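Local structure of uncharacterized protein MTH_862 (Methanothermobacter thermautotrophicus, 2R47) at residues G17-A22 against Y47-K52; D53-F56 against D61-K64; I57-F62 against P97-D102; D86-L91 against K107-D112. The protein is of unknown function, an archaeal protein of the uncharacterized DUF2124 family with an alpha/beta fold, found here as an assembly of two chains. All coordinates share one frame; numbering follows the deposited sequence.

Contact 1 of 4, residues G17-A22 against Y47-K52; sequences GVFREA and YAVRDK
Arg20 reaches across to Ala48 and Val49 with nearly the whole length of its side chain. CB itself makes no close approach. CG lies anti to the carbonyl carbon (chi1 -73°), and from there the extended chain runs past Val49 in the opposite direction, with Arg20 CG 3.9 Å from Val49 CG1. Arg20 CD is 3.4 Å from Ala48 O. NE then donates to that oxygen: Arg20 NE to Ala48 O is 2.9 Å, with a bent N-H...O angle of 143°. The oxygen sits at the edge of the guanidinium, close to its plane. Beyond it, Arg20 NH2 stands 3.9 Å from Ala48 CB, so the tip covers this methyl as well as bonding to the backbone. Deeper in, Phe19 and Val49 cross at about a right angle, and Val49 CG2 meets the ring edge at Phe19 CE2 (3.8 Å). The ring also packs edge-to-face with Phe45 and touches Met121 and Leu123 of strand 118-125. Apolar on the inner side, with the arginine bond on the exposed side, the contact is that of two neighbouring helices, 11-22 and 40-48, laid on the same face of the sheet in an alpha/beta fold.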
loop_
_atom_site.group_PDB
_atom_site.type_symbol
_atom_site.label_atom_id
_atom_site.label_comp_id
_atom_site.label_asym_id
_atom_site.label_seq_id
_atom_site.Cartn_x
_atom_site.Cartn_y
_atom_site.Cartn_z
ATOM N N GLY A 17 -0.817 -11.556 7.747
ATOM C CA GLY A 17 -1.136 -12.892 8.285
ATOM C C GLY A 17 -2.592 -13.147 8.627
ATOM O O GLY A 17 -3.144 -14.218 8.290
ATOM N N VAL A 18 -3.240 -12.184 9.283
ATOM C CA VAL A 18 -4.679 -12.363 9.600
ATOM C C VAL A 18 -5.519 -12.378 8.325
ATOM O O VAL A 18 -6.557 -13.027 8.271
ATOM C CB VAL A 18 -5.227 -11.347 10.623
ATOM C CG1 VAL A 18 -4.444 -11.453 11.942
ATOM C CG2 VAL A 18 -5.196 -9.902 10.065
ATOM N N PHE A 19 -5.070 -11.669 7.290
ATOM C CA PHE A 19 -5.749 -11.738 5.991
ATOM C C PHE A 19 -5.551 -13.138 5.391
ATOM O O PHE A 19 -6.533 -13.795 4.955
ATOM C CB PHE A 19 -5.246 -10.633 5.015
ATOM C CG PHE A 19 -5.992 -10.640 3.681
ATOM C CD1 PHE A 19 -7.323 -10.217 3.615
ATOM C CD2 PHE A 19 -5.384 -11.163 2.542
ATOM C CE1 PHE A 19 -8.039 -10.278 2.386
ATOM C CE2 PHE A 19 -6.093 -11.238 1.336
ATOM C CZ PHE A 19 -7.385 -10.750 1.257
ATOM N N ARG A 20 -4.312 -13.622 5.376
ATOM C CA ARG A 20 -4.061 -14.967 4.852
ATOM C C ARG A 20 -4.933 -16.008 5.533
ATOM O O ARG A 20 -5.443 -16.888 4.872
ATOM C CB ARG A 20 -2.612 -15.378 5.084
ATOM C CG ARG A 20 -1.657 -14.650 4.179
ATOM C CD ARG A 20 -0.280 -15.381 4.101
ATOM N NE ARG A 20 0.712 -14.386 3.704
ATOM C CZ ARG A 20 1.448 -13.665 4.542
ATOM N NH1 ARG A 20 1.392 -13.880 5.856
ATOM N NH2 ARG A 20 2.293 -12.741 4.050
ATOM N N GLU A 21 -5.098 -15.874 6.848
ATOM C CA GLU A 21 -5.943 -16.775 7.636
ATOM C C GLU A 21 -7.402 -16.643 7.234
ATOM O O GLU A 21 -8.091 -17.669 7.062
ATOM C CB GLU A 21 -5.806 -16.417 9.114
ATOM C CG GLU A 21 -4.480 -16.803 9.696
ATOM C CD GLU A 21 -4.308 -16.292 11.120
ATOM O OE1 GLU A 21 -5.164 -15.534 11.651
ATOM O OE2 GLU A 21 -3.282 -16.654 11.717
ATOM N N ALA A 22 -7.870 -15.396 7.097
ATOM C CA ALA A 22 -9.258 -15.109 6.725
ATOM C C ALA A 22 -9.622 -15.743 5.363
ATOM O O ALA A 22 -10.713 -16.248 5.210
ATOM C CB ALA A 22 -9.537 -13.588 6.743
ATOM N N TYR A 47 -0.491 -9.644 -3.021
ATOM C CA TYR A 47 0.848 -10.168 -2.832
ATOM C C TYR A 47 0.911 -11.196 -1.704
ATOM O O TYR A 47 1.549 -12.226 -1.852
ATOM C CB TYR A 47 1.899 -9.060 -2.549
ATOM C CG TYR A 47 3.323 -9.635 -2.646
ATOM C CD1 TYR A 47 3.848 -10.015 -3.890
ATOM C CD2 TYR A 47 4.109 -9.832 -1.495
ATOM C CE1 TYR A 47 5.137 -10.553 -4.007
ATOM C CE2 TYR A 47 5.432 -10.373 -1.600
ATOM C CZ TYR A 47 5.907 -10.744 -2.863
ATOM O OH TYR A 47 7.191 -11.311 -3.023
ATOM N N ALA A 48 0.271 -10.919 -0.584
ATOM C CA ALA A 48 0.284 -11.830 0.559
ATOM C C ALA A 48 -0.393 -13.156 0.239
ATOM O O ALA A 48 -0.138 -14.165 0.900
ATOM C CB ALA A 48 -0.412 -11.142 1.772
ATOM N N VAL A 49 -1.330 -13.130 -0.717
ATOM C CA VAL A 49 -2.018 -14.355 -1.137
ATOM C C VAL A 49 -1.831 -14.602 -2.631
ATOM O O VAL A 49 -2.761 -15.028 -3.315
ATOM C CB VAL A 49 -3.516 -14.369 -0.742
ATOM C CG1 VAL A 49 -3.647 -14.344 0.790
ATOM C CG2 VAL A 49 -4.311 -13.181 -1.394
ATOM N N ARG A 50 -0.590 -14.438 -3.106
ATOM C CA ARG A 50 -0.310 -14.470 -4.543
ATOM C C ARG A 50 -0.489 -15.863 -5.142
ATOM O O ARG A 50 -0.465 -16.027 -6.368
ATOM C CB ARG A 50 1.107 -13.962 -4.810
ATOM C CG ARG A 50 2.186 -14.638 -3.951
ATOM C CD ARG A 50 3.549 -14.037 -4.292
ATOM N NE ARG A 50 4.671 -14.585 -3.517
ATOM C CZ ARG A 50 4.916 -14.297 -2.230
ATOM N NH1 ARG A 50 4.094 -13.489 -1.562
ATOM N NH2 ARG A 50 5.979 -14.813 -1.592
ATOM N N ASP A 51 -0.657 -16.862 -4.275
ATOM C CA ASP A 51 -1.009 -18.221 -4.712
ATOM C C ASP A 51 -2.419 -18.325 -5.312
ATOM O O ASP A 51 -2.777 -19.316 -6.016
ATOM C CB ASP A 51 -0.836 -19.227 -3.547
ATOM C CG ASP A 51 -1.598 -18.832 -2.264
ATOM O OD1 ASP A 51 -1.324 -17.788 -1.650
ATOM O OD2 ASP A 51 -2.458 -19.627 -1.835
ATOM N N LYS A 52 -3.259 -17.346 -4.990
ATOM C CA LYS A 52 -4.650 -17.374 -5.398
ATOM C C LYS A 52 -4.796 -16.636 -6.710
ATOM O O LYS A 52 -3.851 -16.064 -7.196
ATOM C CB LYS A 52 -5.516 -16.726 -4.328
ATOM C CG LYS A 52 -5.533 -17.572 -3.068
ATOM C CD LYS A 52 -6.364 -16.935 -2.016
ATOM C CE LYS A 52 -6.100 -17.621 -0.657
ATOM N NZ LYS A 52 -6.147 -19.120 -0.719
#

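Contact 2 of 4, residues D53-F56 against D61-K64; sequences DNIF and DFSK
Phe56 and Lys64 are the residues whose backbones come nearest, CA to CA 8.7 Å, too far for strand pairing. Residues 53-56 are extended, whereas 62-64 form a short 3-10 segment in which Lys64 N bonds back to Asp61 O at 3.0 Å. At the close end, Phe56 O and Lys64 O are 4.4 Å apart, two acceptors with no bond between them. Side chains meet at one point: Ile55 CD1 comes to the edge of the Phe62 ring, close to its plane, 4.2 Å from Phe62 CE1. Ile55 gets there because CG1 stands between the backbone N and the carbonyl carbon (chi1 67°), with CD1 extended beyond it. The connection is that of an antiparallel hairpin, since 53-58 and 66-71 are neighbouring strands and the loop between them folds back over the first. The Phe62 ring also packs on Leu109 and Ala113 of helix 103-113, which places the Ile55 contact on the face covered by helix 103-113. The CB of Phe56 points away from 61-64, and its side chain touches Ala42 of helix 40-48. Tyr73 of the second subunit packs on Phe56 and bonds through its OH to Lys64 O. Within the loop, Ser63 OG donates to Asp61 OD1 at 2.7 Å, meeting the syn side of the carboxylate 27° out of its plane.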
loop_
_atom_site.group_PDB
_atom_site.type_symbol
_atom_site.label_atom_id
_atom_site.label_comp_id
_atom_site.label_asym_id
_atom_site.label_seq_id
_atom_site.Cartn_x
_atom_site.Cartn_y
_atom_site.Cartn_z
ATOM N N ASP A 53 -5.977 -16.718 -7.309
ATOM C CA ASP A 53 -6.232 -15.964 -8.540
ATOM C C ASP A 53 -6.977 -14.697 -8.098
ATOM O O ASP A 53 -8.115 -14.740 -7.605
ATOM C CB ASP A 53 -7.052 -16.766 -9.573
ATOM C CG ASP A 53 -6.170 -17.628 -10.519
ATOM O OD1 ASP A 53 -4.917 -17.582 -10.461
ATOM O OD2 ASP A 53 -6.758 -18.352 -11.362
ATOM N N ASN A 54 -6.308 -13.545 -8.249
ATOM C CA ASN A 54 -6.816 -12.310 -7.628
ATOM C C ASN A 54 -7.112 -11.263 -8.699
ATOM O O ASN A 54 -6.404 -11.176 -9.740
ATOM C CB ASN A 54 -5.739 -11.730 -6.732
ATOM C CG ASN A 54 -5.342 -12.690 -5.587
ATOM O OD1 ASN A 54 -6.219 -13.288 -4.973
ATOM N ND2 ASN A 54 -4.048 -12.840 -5.346
ATOM N N ILE A 55 -8.119 -10.465 -8.433
ATOM C CA ILE A 55 -8.460 -9.357 -9.336
ATOM C C ILE A 55 -8.729 -8.055 -8.567
ATOM O O ILE A 55 -9.075 -8.084 -7.368
ATOM C CB ILE A 55 -9.727 -9.664 -10.221
ATOM C CG1 ILE A 55 -10.993 -9.758 -9.355
ATOM C CG2 ILE A 55 -9.572 -10.993 -11.071
ATOM C CD1 ILE A 55 -12.323 -10.032 -10.205
ATOM N N PHE A 56 -8.617 -6.921 -9.286
ATOM C CA PHE A 56 -8.885 -5.587 -8.695
ATOM C C PHE A 56 -10.074 -5.020 -9.451
ATOM O O PHE A 56 -10.044 -4.956 -10.691
ATOM C CB PHE A 56 -7.704 -4.660 -8.868
ATOM C CG PHE A 56 -8.020 -3.227 -8.447
ATOM C CD1 PHE A 56 -8.335 -2.963 -7.101
ATOM C CD2 PHE A 56 -8.082 -2.194 -9.379
ATOM C CE1 PHE A 56 -8.677 -1.682 -6.674
ATOM C CE2 PHE A 56 -8.433 -0.895 -8.966
ATOM C CZ PHE A 56 -8.740 -0.646 -7.626
ATOM N N ASP A 61 -17.225 -1.180 -10.537
ATOM C CA ASP A 61 -17.343 -1.592 -11.927
ATOM C C ASP A 61 -16.647 -2.917 -12.196
ATOM O O ASP A 61 -15.529 -2.943 -12.674
ATOM C CB ASP A 61 -16.787 -0.521 -12.855
ATOM C CG ASP A 61 -17.186 -0.740 -14.298
ATOM O OD1 ASP A 61 -17.821 -1.780 -14.620
ATOM O OD2 ASP A 61 -16.884 0.154 -15.102
ATOM N N PHE A 62 -17.389 -3.998 -11.990
ATOM C CA PHE A 62 -16.912 -5.360 -12.200
ATOM C C PHE A 62 -16.432 -5.612 -13.626
ATOM O O PHE A 62 -15.461 -6.321 -13.853
ATOM C CB PHE A 62 -18.073 -6.264 -11.816
ATOM C CG PHE A 62 -17.778 -7.702 -11.825
ATOM C CD1 PHE A 62 -16.620 -8.205 -11.223
ATOM C CD2 PHE A 62 -18.713 -8.599 -12.383
ATOM C CE1 PHE A 62 -16.371 -9.586 -11.188
ATOM C CE2 PHE A 62 -18.467 -9.991 -12.358
ATOM C CZ PHE A 62 -17.288 -10.470 -11.780
ATOM N N SER A 63 -17.114 -5.014 -14.607
ATOM C CA SER A 63 -16.735 -5.169 -16.008
ATOM C C SER A 63 -15.337 -4.649 -16.326
ATOM O O SER A 63 -14.731 -5.116 -17.306
ATOM C CB SER A 63 -17.784 -4.521 -16.938
ATOM O OG SER A 63 -17.647 -3.095 -16.955
ATOM N N LYS A 64 -14.818 -3.730 -15.490
ATOM C CA LYS A 64 -13.464 -3.186 -15.669
ATOM C C LYS A 64 -12.413 -3.879 -14.766
ATOM O O LYS A 64 -11.259 -3.448 -14.692
ATOM C CB LYS A 64 -13.440 -1.663 -15.431
ATOM C CG LYS A 64 -13.999 -0.793 -16.610
ATOM C CD LYS A 64 -13.089 -0.815 -17.857
ATOM C CE LYS A 64 -11.771 -0.034 -17.669
ATOM N NZ LYS A 64 -10.597 -0.643 -18.407
#

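Contact 3 of 4, residues I57-F62 against P97-D102; sequences IPNTDF and PGIGSD
Asn59 carries the flat group of the contact, its side-chain amide: Ile99 CG2 lies above the amide plane, past its oxygen end, a loose approach of 4.5 Å between Asn59 OD1 and Ile99 CG2. The site joins a type II' beta turn, Pro58 to Asp61, to the loop that leads into helix 103-113, at the end of strand 53-58 in the alpha/beta sheet. Two measurements define the turn. Asp61 N bonds to Pro58 O at 2.9 Å, and Asn59 takes the positive phi of 54° that the first corner of such a turn requires. On the facing loop Asp102 holds the N-cap position, its OD1 accepting from Asp105 N, so the turn packs beside a capped helix start. Thr60 also touches Asp105 and Val106 in the first part of that helix, while Asn59 packs on Pro35. Ser101 fits against the turn. Its OG is 4.2 Å from Asn59 CB, and the CA atoms of these two residues are 6.7 Å apart. Thr60 meets it with the methyl rather than the hydroxyl, because CG2 lies anti to the carbonyl carbon (OG1 at chi1 58°). Thr60 CG2 is 3.4 Å from Ser101 OG, and the same methyl is only 3.5 Å from Ser101 CB, tighter than usual for two carbons.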
loop_
_atom_site.group_PDB
_atom_site.type_symbol
_atom_site.label_atom_id
_atom_site.label_comp_id
_atom_site.label_asym_id
_atom_site.label_seq_id
_atom_site.Cartn_x
_atom_site.Cartn_y
_atom_site.Cartn_z
ATOM N N ILE A 57 -11.101 -4.635 -8.707
ATOM C CA ILE A 57 -12.317 -4.069 -9.275
ATOM C C ILE A 57 -12.276 -2.581 -8.950
ATOM O O ILE A 57 -12.285 -2.229 -7.787
ATOM C CB ILE A 57 -13.555 -4.724 -8.626
ATOM C CG1 ILE A 57 -13.617 -6.233 -8.947
ATOM C CG2 ILE A 57 -14.875 -3.979 -9.003
ATOM C CD1 ILE A 57 -14.452 -6.970 -7.899
ATOM N N PRO A 58 -12.212 -1.720 -9.980
ATOM C CA PRO A 58 -12.202 -0.292 -9.727
ATOM C C PRO A 58 -13.603 0.228 -9.376
ATOM O O PRO A 58 -14.572 0.031 -10.125
ATOM C CB PRO A 58 -11.683 0.290 -11.044
ATOM C CG PRO A 58 -12.224 -0.645 -12.113
ATOM C CD PRO A 58 -12.131 -2.029 -11.433
ATOM N N ASN A 59 -13.692 0.912 -8.238
ATOM C CA ASN A 59 -14.963 1.407 -7.717
ATOM C C ASN A 59 -15.942 0.255 -7.613
ATOM O O ASN A 59 -15.663 -0.683 -6.918
ATOM C CB ASN A 59 -15.468 2.582 -8.578
ATOM C CG ASN A 59 -14.539 3.780 -8.494
ATOM O OD1 ASN A 59 -14.228 4.256 -7.404
ATOM N ND2 ASN A 59 -14.014 4.199 -9.624
ATOM N N THR A 60 -17.107 0.317 -8.279
ATOM C CA THR A 60 -17.997 -0.855 -8.237
ATOM C C THR A 60 -18.199 -1.409 -9.666
ATOM O O THR A 60 -19.213 -2.022 -9.962
ATOM C CB THR A 60 -19.353 -0.533 -7.558
ATOM O OG1 THR A 60 -19.988 0.541 -8.263
ATOM C CG2 THR A 60 -19.150 -0.113 -6.091
ATOM N N ASP A 61 -17.225 -1.180 -10.537
ATOM C CA ASP A 61 -17.343 -1.592 -11.927
ATOM C C ASP A 61 -16.647 -2.917 -12.196
ATOM O O ASP A 61 -15.529 -2.943 -12.674
ATOM C CB ASP A 61 -16.787 -0.521 -12.855
ATOM C CG ASP A 61 -17.186 -0.740 -14.298
ATOM O OD1 ASP A 61 -17.821 -1.780 -14.620
ATOM O OD2 ASP A 61 -16.884 0.154 -15.102
ATOM N N PHE A 62 -17.389 -3.998 -11.990
ATOM C CA PHE A 62 -16.912 -5.360 -12.200
ATOM C C PHE A 62 -16.432 -5.612 -13.626
ATOM O O PHE A 62 -15.461 -6.321 -13.853
ATOM C CB PHE A 62 -18.073 -6.264 -11.816
ATOM C CG PHE A 62 -17.778 -7.702 -11.825
ATOM C CD1 PHE A 62 -16.620 -8.205 -11.223
ATOM C CD2 PHE A 62 -18.713 -8.599 -12.383
ATOM C CE1 PHE A 62 -16.371 -9.586 -11.188
ATOM C CE2 PHE A 62 -18.467 -9.991 -12.358
ATOM C CZ PHE A 62 -17.288 -10.470 -11.780
ATOM N N PRO A 97 -17.398 9.614 1.482
ATOM C CA PRO A 97 -18.333 10.511 0.786
ATOM C C PRO A 97 -17.709 11.159 -0.452
ATOM O O PRO A 97 -16.524 11.467 -0.430
ATOM C CB PRO A 97 -18.675 11.587 1.847
ATOM C CG PRO A 97 -18.224 10.973 3.173
ATOM C CD PRO A 97 -17.106 10.042 2.862
ATOM N N GLY A 98 -18.485 11.319 -1.528
ATOM C CA GLY A 98 -18.049 12.110 -2.694
ATOM C C GLY A 98 -17.667 11.280 -3.901
ATOM O O GLY A 98 -17.427 11.785 -4.995
ATOM N N ILE A 99 -17.630 9.988 -3.648
ATOM C CA ILE A 99 -17.212 8.903 -4.545
ATOM C C ILE A 99 -16.161 7.996 -3.894
ATOM O O ILE A 99 -15.087 7.701 -4.408
ATOM C CB ILE A 99 -17.231 9.147 -6.095
ATOM C CG1 ILE A 99 -18.663 9.450 -6.559
ATOM C CG2 ILE A 99 -16.783 7.906 -6.875
ATOM C CD1 ILE A 99 -19.759 8.686 -5.799
ATOM N N GLY A 100 -16.552 7.582 -2.701
ATOM C CA GLY A 100 -16.742 6.162 -2.495
ATOM C C GLY A 100 -17.898 5.875 -3.447
ATOM O O GLY A 100 -18.144 6.637 -4.377
ATOM N N SER A 101 -18.637 4.798 -3.235
ATOM C CA SER A 101 -19.715 4.435 -4.177
ATOM C C SER A 101 -21.019 4.449 -3.426
ATOM O O SER A 101 -21.006 4.269 -2.216
ATOM C CB SER A 101 -19.452 3.048 -4.742
ATOM O OG SER A 101 -18.180 3.010 -5.336
ATOM N N ASP A 102 -22.149 4.651 -4.102
ATOM C CA ASP A 102 -23.377 4.612 -3.321
ATOM C C ASP A 102 -23.718 3.174 -2.891
ATOM O O ASP A 102 -23.304 2.218 -3.542
ATOM C CB ASP A 102 -24.521 5.484 -3.896
ATOM C CG ASP A 102 -25.283 4.836 -5.018
ATOM O OD1 ASP A 102 -25.068 3.646 -5.309
ATOM O OD2 ASP A 102 -26.135 5.537 -5.615
#

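Contact 4 of 4, residues D86-L91 against K107-D112; sequences DVLVLL and KKLVED
Leu88 points its side chain at the helix and crosses Val110 obliquely, one branch doing the touching. Leu88 CD2 lies 3.9 Å from Val110 CA and 4.0 Å from Val110 CG2, so it rests on the helix backbone as well as on a methyl. Leu88 CD2 also lies 4.1 Å from Leu109 CG, which sets it between two consecutive helical residues. With CG anti to the backbone N (chi1 178°), the Leu88 side chain is carried out from the strand toward the helix. Leu90, two residues on and so on the same face, meets the same Leu109 through a different atom, Leu90 CD2 to Leu109 CD2 at 4.2 Å. The segments lie nearly antiparallel: the axes of 88-91 and 107-112 make an angle of 160° and approach to 10.2 Å. This is the outgoing strand and returning helix of a beta-alpha-beta crossover, completed by the adjacent parallel strand 118-125, whose Leu120 touches Val110. Val89, between the two leucines, faces the other side of the sheet and packs on Ile29, Phe31 and Leu123. Leu109 also touches Ala32 of strand 28-33, so the helix spans more than one strand. One turn apart, on the outer side of the helix, Lys108 NZ and Asp112 OD2 form a salt bridge at 3.2 Å.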
loop_
_atom_site.group_PDB
_atom_site.type_symbol
_atom_site.label_atom_id
_atom_site.label_comp_id
_atom_site.label_asym_id
_atom_site.label_seq_id
_atom_site.Cartn_x
_atom_site.Cartn_y
_atom_site.Cartn_z
ATOM N N ASP A 86 -14.755 -16.005 -4.957
ATOM C CA ASP A 86 -15.349 -16.626 -3.779
ATOM C C ASP A 86 -15.093 -15.830 -2.490
ATOM O O ASP A 86 -15.691 -16.104 -1.466
ATOM C CB ASP A 86 -15.009 -18.125 -3.676
ATOM C CG ASP A 86 -13.524 -18.379 -3.681
ATOM O OD1 ASP A 86 -12.859 -17.803 -2.819
ATOM O OD2 ASP A 86 -13.019 -19.143 -4.534
ATOM N N VAL A 87 -14.219 -14.820 -2.558
ATOM C CA VAL A 87 -14.172 -13.797 -1.478
ATOM C C VAL A 87 -14.123 -12.435 -2.153
ATOM O O VAL A 87 -13.255 -12.186 -3.016
ATOM C CB VAL A 87 -12.905 -13.890 -0.559
ATOM C CG1 VAL A 87 -12.920 -12.753 0.519
ATOM C CG2 VAL A 87 -12.849 -15.250 0.154
ATOM N N LEU A 88 -15.037 -11.555 -1.770
ATOM C CA LEU A 88 -15.010 -10.209 -2.282
ATOM C C LEU A 88 -14.573 -9.309 -1.138
ATOM O O LEU A 88 -15.227 -9.268 -0.114
ATOM C CB LEU A 88 -16.378 -9.791 -2.822
ATOM C CG LEU A 88 -16.486 -8.351 -3.358
ATOM C CD1 LEU A 88 -15.447 -7.953 -4.430
ATOM C CD2 LEU A 88 -17.945 -8.104 -3.847
ATOM N N VAL A 89 -13.474 -8.569 -1.335
ATOM C CA VAL A 89 -12.937 -7.711 -0.304
ATOM C C VAL A 89 -13.234 -6.258 -0.707
ATOM O O VAL A 89 -12.694 -5.729 -1.714
ATOM C CB VAL A 89 -11.373 -7.937 -0.107
ATOM C CG1 VAL A 89 -10.839 -7.005 1.031
ATOM C CG2 VAL A 89 -11.037 -9.459 0.105
ATOM N N LEU A 90 -14.087 -5.605 0.068
ATOM C CA LEU A 90 -14.352 -4.174 -0.137
ATOM C C LEU A 90 -13.275 -3.387 0.614
ATOM O O LEU A 90 -13.017 -3.652 1.809
ATOM C CB LEU A 90 -15.732 -3.794 0.425
ATOM C CG LEU A 90 -16.901 -4.624 -0.153
ATOM C CD1 LEU A 90 -18.281 -4.084 0.491
ATOM C CD2 LEU A 90 -16.881 -4.616 -1.683
ATOM N N LEU A 91 -12.696 -2.401 -0.064
ATOM C CA LEU A 91 -11.679 -1.527 0.523
ATOM C C LEU A 91 -12.321 -0.274 1.081
ATOM O O LEU A 91 -13.369 0.193 0.568
ATOM C CB LEU A 91 -10.558 -1.244 -0.519
ATOM C CG LEU A 91 -9.912 -2.580 -0.971
ATOM C CD1 LEU A 91 -8.912 -2.309 -2.123
ATOM C CD2 LEU A 91 -9.160 -3.306 0.154
ATOM N N LYS A 107 -24.083 -2.870 -3.254
ATOM C CA LYS A 107 -24.855 -4.099 -3.125
ATOM C C LYS A 107 -24.997 -4.820 -4.456
ATOM O O LYS A 107 -25.070 -6.057 -4.492
ATOM C CB LYS A 107 -26.229 -3.828 -2.532
ATOM C CG LYS A 107 -26.225 -3.360 -1.113
ATOM C CD LYS A 107 -27.685 -2.996 -0.807
ATOM C CE LYS A 107 -27.881 -2.497 0.562
ATOM N NZ LYS A 107 -29.276 -1.939 0.664
ATOM N N LYS A 108 -25.069 -4.058 -5.546
ATOM C CA LYS A 108 -25.145 -4.674 -6.878
ATOM C C LYS A 108 -23.819 -5.358 -7.191
ATOM O O LYS A 108 -23.794 -6.416 -7.806
ATOM C CB LYS A 108 -25.432 -3.631 -7.957
ATOM C CG LYS A 108 -25.505 -4.238 -9.354
ATOM C CD LYS A 108 -26.826 -4.989 -9.560
ATOM C CE LYS A 108 -26.902 -5.647 -10.946
ATOM N NZ LYS A 108 -26.205 -4.832 -11.997
ATOM N N LEU A 109 -22.716 -4.729 -6.805
ATOM C CA LEU A 109 -21.386 -5.368 -6.956
ATOM C C LEU A 109 -21.333 -6.691 -6.224
ATOM O O LEU A 109 -20.813 -7.673 -6.745
ATOM C CB LEU A 109 -20.273 -4.465 -6.425
ATOM C CG LEU A 109 -18.887 -5.102 -6.521
ATOM C CD1 LEU A 109 -18.447 -5.367 -7.992
ATOM C CD2 LEU A 109 -17.850 -4.265 -5.772
ATOM N N VAL A 110 -21.858 -6.705 -4.996
ATOM C CA VAL A 110 -21.806 -7.910 -4.192
ATOM C C VAL A 110 -22.640 -8.975 -4.897
ATOM O O VAL A 110 -22.224 -10.124 -5.011
ATOM C CB VAL A 110 -22.249 -7.653 -2.743
ATOM C CG1 VAL A 110 -22.303 -8.988 -1.958
ATOM C CG2 VAL A 110 -21.270 -6.672 -2.062
ATOM N N GLU A 111 -23.808 -8.579 -5.407
ATOM C CA GLU A 111 -24.664 -9.498 -6.136
ATOM C C GLU A 111 -23.986 -10.052 -7.366
ATOM O O GLU A 111 -24.099 -11.264 -7.658
ATOM C CB GLU A 111 -25.951 -8.786 -6.560
ATOM C CG GLU A 111 -26.968 -9.728 -7.189
ATOM C CD GLU A 111 -27.423 -10.828 -6.224
ATOM O OE1 GLU A 111 -27.325 -10.611 -4.986
ATOM O OE2 GLU A 111 -27.890 -11.899 -6.700
ATOM N N ASP A 112 -23.291 -9.189 -8.105
ATOM C CA ASP A 112 -22.676 -9.600 -9.371
ATOM C C ASP A 112 -21.331 -10.337 -9.267
ATOM O O ASP A 112 -21.068 -11.285 -10.025
ATOM C CB ASP A 112 -22.470 -8.385 -10.287
ATOM C CG ASP A 112 -23.786 -7.779 -10.803
ATOM O OD1 ASP A 112 -24.891 -8.380 -10.671
ATOM O OD2 ASP A 112 -23.695 -6.655 -11.338
#

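How the contacts relate
Contacts 1 and 4 are buried and lie on opposite faces of one sheet: helices 11-22 and 40-48 cover one, helix 103-113 the other, and Phe19 of the first contact reaches Val89 of the fourth. Contact 2 is partly buried and contact 3 lies at the surface. These two share strand 53-58 and its following loop, and Phe62 ties both to contact 4 by packing on Leu109. Contact 4 joins its segments by aliphatic packing alone, contact 1 adds a side-chain bond to a backbone carbonyl, contact 2 rests on one aliphatic touch at a ring edge, and contact 3 sets polar side chains and Ile99 in van der Waals touch. Contacts 1, 2 and 3 reach the second subunit; contact 4 does not.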